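Local coordinates for Galactose/lactose metabolism regulatory protein GAL80 (Kluyveromyces lactis, PDB 3E1K) that represses the lactose and galactose metabolic genes, apparently by blocking their transcriptional activator when no inducing sugar is present, at residues A[315-320]-A[368-373]; A[321-326]-A[364-369]. All coordinates share one frame; numbering follows the deposited sequence.

Both contacts join the same two antiparallel strands, 319-323 and 364-370, the latter being one of the two outermost strands of the large sheet within this chain. Contact 1 is partly buried: its pairing is firm at L320 and F369, and N317 and H370 lie beyond that pair; its 353 Å² of buried surface includes an amide and an imidazole that face the bound Gal4p peptide. Contact 2 is a surface contact yet buries 630 Å², because more paired residues and larger side chains, among them Y323, Q364 and T365, meet along it, at a place where the second subunit packs. They share V368 and F369, and their centres lie about 15 Å apart.

Contact 1. Residues A[315-320]-A[368-373]; sequences ISNLVL and VFHLRN
H370 and V319 lie beside each other across an antiparallel strand pair, their CA atoms 4.3 Å apart. The firm pairing is one step back, at L320 and F369, where each backbone N-H is bonded to the other residue's carbonyl O. L320 N to F369 O is 2.5 Å, with 151° at the hydrogen and the donor above the carbonyl plane; F369 N to L320 O is also modelled at 2.5 Å, a doubtfully short length. The side chains of this pair meet at L320 CB and F369 CB, 3.9 Å apart, on the face turned to helix 157-167, where the F369 ring meets that of Y158.

The H370 side chain runs on the other face. Its CB lies 3.7 Å from V319 CG2. CG, anti to the backbone N (chi1 175°), brings the ring close to 315-320 and sits 3.4 Å from V319 CG2. CD2 comes so near V319 CG2 and L318 O that its modelled place is doubtful. CE1 is 4.1 Å from N317 ND2, and at the tip NE2 is 3.3 Å from N317 ND2, the amide plane turned 39° from the ring. NE2 is hydrogen-bonded to the backbone of the bound peptide; N317 N bonds to a polar side chain of the peptide, and N317 ND2 makes a weak hydrogen bond to its backbone. With an alanine in place of H370, the peptide backbone would probably lack its mate and an aromatic side chain of the peptide the ring it meets. The contact is thus chemically two-sided: carbon packing against the helix, and on the other face a polar grip by H370 and N317 beside V319 and V368, which pack on an aromatic side chain, together part of the surface that holds the Gal4p activation domain.

Contact 2. Residues A[321-326]-A[364-369]; sequences YFYGIK and QTMEVF
Q364 reaches Y323 first: its OE1 lies 2.7 Å from Y323 OH in a weak hydrogen bond whose position is not certain. With its CG anti to the backbone N (chi1 161°), Y323 extends its ring across to Q364, whose amide stands 76° from it. T365 pairs with G324 through the backbone, G324 N to T365 O being 2.6 Å; the return bond is modelled doubtfully short. Glycine suits this corner because a side chain would collide with the carbonyl of the residue before. M366 sets its CG 4.2 Å from Y323 CD1, and L289 of the second subunit packs on M366. E367 makes two backbone bonds with F322, both 2.8 Å between N and O. The E367 side chain passes the F322 ring by its CG, then OE2 forms a salt bridge with R161. V368 follows, its CG2 3.7 Å from Y321 CD2, the two side chains lying alongside each other. Strand axes 4.7 Å apart and at 171° confirm an antiparallel pair at the sheet edge. The F322 and E367 face meets helix 157-167; on the other, Y321, Y323 and M366 meet the second subunit and V368 the bound peptide, as in the sheet-mediated dimers of the Gfo/Idh/MocA family.

Contact 1. Residues A[315-320]-A[368-373]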
ATOM      1  N   ILE A 315       6.111 -14.633  14.857  1.00 20.32           N
ATOM      2  CA  ILE A 315       7.145 -15.625  15.043  1.00  1.54           C
ATOM      3  C   ILE A 315       8.477 -14.935  14.704  1.00  1.00           C
ATOM      4  O   ILE A 315       9.501 -15.400  15.165  1.00100.00           O
ATOM      5  CB  ILE A 315       7.023 -16.694  13.957  1.00 28.38           C
ATOM      6  CG1 ILE A 315       5.599 -17.319  13.918  1.00100.00           C
ATOM      7  CG2 ILE A 315       8.214 -17.598  13.966  1.00100.00           C
ATOM      8  CD1 ILE A 315       5.225 -17.924  12.600  1.00100.00           C
ATOM      9  N   SER A 316       8.500 -13.969  13.788  1.00 92.59           N
ATOM     10  CA  SER A 316       9.762 -13.341  13.342  1.00  1.00           C
ATOM     11  C   SER A 316      10.619 -12.384  14.140  1.00 36.76           C
ATOM     12  O   SER A 316      10.155 -11.609  15.000  1.00 13.37           O
ATOM     13  CB  SER A 316       9.734 -12.879  11.899  1.00  1.00           C
ATOM     14  OG  SER A 316       9.689 -14.011  11.047  1.00 31.79           O
ATOM     15  N   ASN A 317      11.897 -12.509  13.798  1.00  1.00           N
ATOM     16  CA  ASN A 317      12.911 -11.736  14.484  1.00  1.00           C
ATOM     17  C   ASN A 317      13.050 -10.780  13.331  1.00  1.00           C
ATOM     18  O   ASN A 317      13.335 -11.216  12.197  1.00  1.00           O
ATOM     19  CB  ASN A 317      14.209 -12.537  14.619  1.00 23.44           C
ATOM     20  CG  ASN A 317      15.368 -11.750  15.261  1.00  6.12           C
ATOM     21  OD1 ASN A 317      15.186 -11.060  16.265  1.00  3.44           O
ATOM     22  ND2 ASN A 317      16.554 -11.867  14.687  1.00 31.17           N
ATOM     23  N   LEU A 318      12.732  -9.511  13.624  1.00  1.00           N
ATOM     24  CA  LEU A 318      12.833  -8.465  12.617  1.00 43.17           C
ATOM     25  C   LEU A 318      13.943  -7.470  12.984  1.00 23.10           C
ATOM     26  O   LEU A 318      14.777  -7.699  13.877  1.00 10.53           O
ATOM     27  CB  LEU A 318      11.517  -7.742  12.424  1.00  7.94           C
ATOM     28  CG  LEU A 318      10.420  -8.603  13.025  1.00  9.23           C
ATOM     29  CD1 LEU A 318       9.557  -7.782  14.035  1.00 24.10           C
ATOM     30  CD2 LEU A 318       9.559  -9.435  12.057  1.00  1.00           C
ATOM     31  N   VAL A 319      13.849  -6.321  12.325  1.00 30.95           N
ATOM     32  CA  VAL A 319      14.786  -5.246  12.562  1.00 53.10           C
ATOM     33  C   VAL A 319      14.058  -3.940  12.524  1.00 34.16           C
ATOM     34  O   VAL A 319      13.202  -3.688  11.704  1.00  1.22           O
ATOM     35  CB  VAL A 319      15.675  -5.206  11.389  1.00  1.00           C
ATOM     36  CG1 VAL A 319      16.516  -3.956  11.455  1.00  1.00           C
ATOM     37  CG2 VAL A 319      16.563  -6.390  11.498  1.00 26.71           C
ATOM     38  N   LEU A 320      14.453  -3.057  13.411  1.00  2.84           N
ATOM     39  CA  LEU A 320      13.767  -1.801  13.451  1.00 15.78           C
ATOM     40  C   LEU A 320      14.603  -0.564  13.282  1.00 37.46           C
ATOM     41  O   LEU A 320      15.464  -0.242  14.084  1.00 23.66           O
ATOM     42  CB  LEU A 320      13.025  -1.643  14.751  1.00  1.00           C
ATOM     43  CG  LEU A 320      12.212  -0.361  14.687  1.00 12.39           C
ATOM     44  CD1 LEU A 320      10.787  -0.855  14.486  1.00100.00           C
ATOM     45  CD2 LEU A 320      12.332  -0.024  16.190  1.00  6.37           C
ATOM     46  N   VAL A 368      18.858   1.965  15.048  1.00  1.93           N
ATOM     47  CA  VAL A 368      18.642   0.664  14.453  1.00  1.00           C
ATOM     48  C   VAL A 368      18.511  -0.339  15.542  1.00  1.00           C
ATOM     49  O   VAL A 368      19.489  -0.677  16.213  1.00100.00           O
ATOM     50  CB  VAL A 368      19.798   0.213  13.541  1.00  1.00           C
ATOM     51  CG1 VAL A 368      19.500  -1.192  12.974  1.00  1.00           C
ATOM     52  CG2 VAL A 368      19.885   1.146  12.309  1.00  1.00           C
ATOM     53  N   PHE A 369      17.292  -0.841  15.670  1.00  1.00           N
ATOM     54  CA  PHE A 369      17.024  -1.873  16.649  1.00 27.89           C
ATOM     55  C   PHE A 369      16.829  -3.253  16.039  1.00 39.36           C
ATOM     56  O   PHE A 369      15.774  -3.525  15.487  1.00 49.77           O
ATOM     57  CB  PHE A 369      15.821  -1.511  17.504  1.00 28.02           C
ATOM     58  CG  PHE A 369      15.522  -2.542  18.543  1.00  1.00           C
ATOM     59  CD1 PHE A 369      16.436  -2.791  19.535  1.00 78.30           C
ATOM     60  CD2 PHE A 369      14.387  -3.338  18.463  1.00100.00           C
ATOM     61  CE1 PHE A 369      16.206  -3.731  20.490  1.00100.00           C
ATOM     62  CE2 PHE A 369      14.128  -4.275  19.442  1.00 13.87           C
ATOM     63  CZ  PHE A 369      15.055  -4.499  20.427  1.00100.00           C
ATOM     64  N   HIS A 370      17.835  -4.109  16.140  1.00 31.54           N
ATOM     65  CA  HIS A 370      17.754  -5.471  15.633  1.00  1.00           C
ATOM     66  C   HIS A 370      18.454  -6.206  16.738  1.00  1.00           C
ATOM     67  O   HIS A 370      19.420  -5.700  17.295  1.00100.00           O
ATOM     68  CB  HIS A 370      18.632  -5.732  14.488  1.00 19.35           C
ATOM     69  CG  HIS A 370      18.606  -7.160  14.066  1.00 27.31           C
ATOM     70  ND1 HIS A 370      19.748  -7.894  13.870  1.00 81.27           N
ATOM     71  CD2 HIS A 370      17.578  -8.000  13.817  1.00 88.96           C
ATOM     72  CE1 HIS A 370      19.422  -9.122  13.512  1.00 39.88           C
ATOM     73  NE2 HIS A 370      18.108  -9.209  13.464  1.00 27.64           N
ATOM     74  N   LEU A 371      17.936  -7.376  17.052  1.00  3.34           N
ATOM     75  CA  LEU A 371      18.478  -8.174  18.144  1.00 49.45           C
ATOM     76  C   LEU A 371      18.879  -9.578  17.666  1.00  1.00           C
ATOM     77  O   LEU A 371      18.135 -10.561  17.698  1.00  1.00           O
ATOM     78  CB  LEU A 371      17.383  -8.381  19.179  1.00 45.20           C
ATOM     79  CG  LEU A 371      17.243  -7.513  20.427  1.00 13.01           C
ATOM     80  CD1 LEU A 371      15.898  -7.866  21.147  1.00  1.00           C
ATOM     81  CD2 LEU A 371      18.412  -8.019  21.290  1.00100.00           C
ATOM     82  N   ARG A 372      20.085  -9.560  17.124  1.00 96.35           N
ATOM     83  CA  ARG A 372      20.734 -10.729  16.621  1.00 19.93           C
ATOM     84  C   ARG A 372      20.365 -12.029  17.348  1.00100.00           C
ATOM     85  O   ARG A 372      20.286 -12.122  18.586  1.00  1.00           O
ATOM     86  CB  ARG A 372      22.212 -10.395  16.695  1.00 28.84           C
ATOM     87  CG  ARG A 372      23.101 -11.293  15.936  1.00100.00           C
ATOM     88  CD  ARG A 372      24.355 -10.523  15.661  1.00  1.00           C
ATOM     89  NE  ARG A 372      24.777 -10.675  14.281  1.00100.00           N
ATOM     90  CZ  ARG A 372      25.678 -11.593  13.895  1.00100.00           C
ATOM     91  NH1 ARG A 372      26.214 -12.456  14.771  1.00100.00           N
ATOM     92  NH2 ARG A 372      26.016 -11.613  12.616  1.00100.00           N
ATOM     93  N   ASN A 373      20.127 -13.071  16.557  1.00 30.16           N
ATOM     94  CA  ASN A 373      19.775 -14.351  17.144  1.00100.00           C
ATOM     95  C   ASN A 373      18.899 -14.218  18.426  1.00100.00           C
ATOM     96  O   ASN A 373      19.296 -14.511  19.597  1.00 11.58           O
ATOM     97  CB  ASN A 373      21.068 -15.148  17.336  1.00100.00           C
ATOM     98  CG  ASN A 373      22.116 -14.460  18.246  1.00100.00           C
ATOM     99  OD1 ASN A 373      23.264 -14.326  17.873  1.00100.00           O
ATOM    100  ND2 ASN A 373      21.718 -14.117  19.484  1.00 25.56           N
TER

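Contact 2. Residues A[321-326]-A[364-369]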
ATOM      1  N   TYR A 321      14.209   0.176  12.261  1.00  1.00           N
ATOM      2  CA  TYR A 321      14.922   1.380  11.969  1.00 30.30           C
ATOM      3  C   TYR A 321      13.975   2.450  12.365  1.00  4.20           C
ATOM      4  O   TYR A 321      12.799   2.478  12.004  1.00  1.00           O
ATOM      5  CB  TYR A 321      15.100   1.554  10.462  1.00  1.00           C
ATOM      6  CG  TYR A 321      15.828   0.384   9.819  1.00  1.00           C
ATOM      7  CD1 TYR A 321      15.139  -0.628   9.130  1.00  1.00           C
ATOM      8  CD2 TYR A 321      17.221   0.318   9.866  1.00 20.68           C
ATOM      9  CE1 TYR A 321      15.810  -1.642   8.493  1.00100.00           C
ATOM     10  CE2 TYR A 321      17.909  -0.698   9.238  1.00 25.86           C
ATOM     11  CZ  TYR A 321      17.199  -1.681   8.574  1.00100.00           C
ATOM     12  OH  TYR A 321      17.851  -2.738   7.991  1.00 59.00           O
ATOM     13  N   PHE A 322      14.550   3.392  13.073  1.00  1.00           N
ATOM     14  CA  PHE A 322      13.707   4.505  13.354  1.00 13.59           C
ATOM     15  C   PHE A 322      14.558   5.730  13.083  1.00 16.87           C
ATOM     16  O   PHE A 322      15.763   5.706  13.164  1.00 12.45           O
ATOM     17  CB  PHE A 322      13.323   4.406  14.805  1.00  1.00           C
ATOM     18  CG  PHE A 322      13.353   5.721  15.521  1.00 25.93           C
ATOM     19  CD1 PHE A 322      12.213   6.491  15.756  1.00100.00           C
ATOM     20  CD2 PHE A 322      14.564   6.198  15.985  1.00  1.00           C
ATOM     21  CE1 PHE A 322      12.256   7.697  16.436  1.00  8.66           C
ATOM     22  CE2 PHE A 322      14.625   7.420  16.631  1.00 64.34           C
ATOM     23  CZ  PHE A 322      13.482   8.166  16.870  1.00 28.91           C
ATOM     24  N   TYR A 323      13.912   6.868  12.947  1.00  2.82           N
ATOM     25  CA  TYR A 323      14.643   8.103  12.828  1.00 50.97           C
ATOM     26  C   TYR A 323      13.791   9.280  13.308  1.00 65.48           C
ATOM     27  O   TYR A 323      12.664   9.467  12.886  1.00  1.00           O
ATOM     28  CB  TYR A 323      14.998   8.302  11.380  1.00  4.22           C
ATOM     29  CG  TYR A 323      15.330   9.750  11.188  1.00 20.16           C
ATOM     30  CD1 TYR A 323      16.580  10.255  11.562  1.00 29.57           C
ATOM     31  CD2 TYR A 323      14.383  10.619  10.655  1.00  1.00           C
ATOM     32  CE1 TYR A 323      16.880  11.589  11.396  1.00 66.24           C
ATOM     33  CE2 TYR A 323      14.679  11.950  10.484  1.00100.00           C
ATOM     34  CZ  TYR A 323      15.934  12.440  10.848  1.00  1.00           C
ATOM     35  OH  TYR A 323      16.248  13.773  10.704  1.00100.00           O
ATOM     36  N   GLY A 324      14.360  10.162  14.114  1.00 14.58           N
ATOM     37  CA  GLY A 324      13.553  11.281  14.541  1.00  1.00           C
ATOM     38  C   GLY A 324      14.177  11.754  15.857  1.00 11.64           C
ATOM     39  O   GLY A 324      15.320  11.407  16.200  1.00 75.92           O
ATOM     40  N   ILE A 325      13.391  12.475  16.648  1.00  6.85           N
ATOM     41  CA  ILE A 325      13.919  13.027  17.885  1.00 14.02           C
ATOM     42  C   ILE A 325      14.118  12.163  19.113  1.00  1.00           C
ATOM     43  O   ILE A 325      13.130  11.763  19.766  1.00 36.36           O
ATOM     44  CB  ILE A 325      13.236  14.359  18.260  1.00100.00           C
ATOM     45  CG1 ILE A 325      11.734  14.188  18.483  1.00  1.00           C
ATOM     46  CG2 ILE A 325      13.394  15.425  17.145  1.00  1.00           C
ATOM     47  CD1 ILE A 325      11.012  15.321  19.035  1.00  3.86           C
ATOM     48  N   LYS A 326      15.400  12.042  19.478  1.00100.00           N
ATOM     49  CA  LYS A 326      15.940  11.325  20.635  1.00  1.00           C
ATOM     50  C   LYS A 326      14.912  11.208  21.734  1.00100.00           C
ATOM     51  O   LYS A 326      14.689  10.107  22.270  1.00 91.74           O
ATOM     52  CB  LYS A 326      17.067  12.152  21.274  1.00100.00           C
ATOM     53  CG  LYS A 326      18.170  12.655  20.347  1.00100.00           C
ATOM     54  CD  LYS A 326      19.213  13.406  21.153  1.00100.00           C
ATOM     55  CE  LYS A 326      20.386  13.754  20.231  1.00100.00           C
ATOM     56  NZ  LYS A 326      21.602  14.352  21.169  1.00100.00           N
ATOM     57  N   GLN A 364      17.063  15.553  15.265  1.00 59.07           N
ATOM     58  CA  GLN A 364      16.587  14.207  14.938  1.00 15.06           C
ATOM     59  C   GLN A 364      17.730  13.228  14.923  1.00 14.68           C
ATOM     60  O   GLN A 364      18.878  13.579  14.593  1.00 66.71           O
ATOM     61  CB  GLN A 364      16.033  14.148  13.560  1.00  9.22           C
ATOM     62  CG  GLN A 364      15.355  15.419  13.120  1.00100.00           C
ATOM     63  CD  GLN A 364      13.953  15.152  12.574  1.00 10.91           C
ATOM     64  OE1 GLN A 364      13.815  14.629  11.459  1.00 95.70           O
ATOM     65  NE2 GLN A 364      12.929  15.559  13.315  1.00100.00           N
ATOM     66  N   THR A 365      17.370  11.989  15.277  1.00 20.31           N
ATOM     67  CA  THR A 365      18.338  10.912  15.419  1.00 26.12           C
ATOM     68  C   THR A 365      17.979   9.588  14.751  1.00 45.58           C
ATOM     69  O   THR A 365      16.803   9.258  14.559  1.00 37.09           O
ATOM     70  CB  THR A 365      18.544  10.741  16.928  1.00  1.00           C
ATOM     71  OG1 THR A 365      19.496  11.725  17.378  1.00  7.45           O
ATOM     72  CG2 THR A 365      19.015   9.378  17.358  1.00 17.37           C
ATOM     73  N   MET A 366      19.010   8.827  14.402  1.00 46.67           N
ATOM     74  CA  MET A 366      18.779   7.521  13.774  1.00 14.56           C
ATOM     75  C   MET A 366      18.961   6.337  14.734  1.00 68.72           C
ATOM     76  O   MET A 366      19.916   6.237  15.511  1.00 77.22           O
ATOM     77  CB  MET A 366      19.654   7.355  12.521  1.00100.00           C
ATOM     78  CG  MET A 366      18.954   6.855  11.257  1.00  8.77           C
ATOM     79  SD  MET A 366      18.957   5.039  11.076  1.00 56.24           S
ATOM     80  CE  MET A 366      18.801   4.886   9.221  1.00 26.42           C
ATOM     81  N   GLU A 367      18.118   5.350  14.630  1.00 13.43           N
ATOM     82  CA  GLU A 367      18.407   4.246  15.445  1.00  1.00           C
ATOM     83  C   GLU A 367      17.976   2.934  14.931  1.00  1.00           C
ATOM     84  O   GLU A 367      16.921   2.796  14.415  1.00 17.06           O
ATOM     85  CB  GLU A 367      18.031   4.541  16.863  1.00 16.93           C
ATOM     86  CG  GLU A 367      16.662   4.159  17.294  1.00100.00           C
ATOM     87  CD  GLU A 367      16.686   3.711  18.703  1.00100.00           C
ATOM     88  OE1 GLU A 367      17.728   3.913  19.322  1.00 17.24           O
ATOM     89  OE2 GLU A 367      15.706   3.149  19.178  1.00100.00           O
ATOM     90  N   VAL A 368      18.858   1.965  15.048  1.00  1.93           N
ATOM     91  CA  VAL A 368      18.642   0.664  14.453  1.00  1.00           C
ATOM     92  C   VAL A 368      18.511  -0.339  15.542  1.00  1.00           C
ATOM     93  O   VAL A 368      19.489  -0.677  16.213  1.00100.00           O
ATOM     94  CB  VAL A 368      19.798   0.213  13.541  1.00  1.00           C
ATOM     95  CG1 VAL A 368      19.500  -1.192  12.974  1.00  1.00           C
ATOM     96  CG2 VAL A 368      19.885   1.146  12.309  1.00  1.00           C
ATOM     97  N   PHE A 369      17.292  -0.841  15.670  1.00  1.00           N
ATOM     98  CA  PHE A 369      17.024  -1.873  16.649  1.00 27.89           C
ATOM     99  C   PHE A 369      16.829  -3.253  16.039  1.00 39.36           C
ATOM    100  O   PHE A 369      15.774  -3.525  15.487  1.00 49.77           O
ATOM    101  CB  PHE A 369      15.821  -1.511  17.504  1.00 28.02           C
ATOM    102  CG  PHE A 369      15.522  -2.542  18.543  1.00  1.00           C
ATOM    103  CD1 PHE A 369      16.436  -2.791  19.535  1.00 78.30           C
ATOM    104  CD2 PHE A 369      14.387  -3.338  18.463  1.00100.00           C
ATOM    105  CE1 PHE A 369      16.206  -3.731  20.490  1.00100.00           C
ATOM    106  CE2 PHE A 369      14.128  -4.275  19.442  1.00 13.87           C
ATOM    107  CZ  PHE A 369      15.055  -4.499  20.427  1.00100.00           C
TER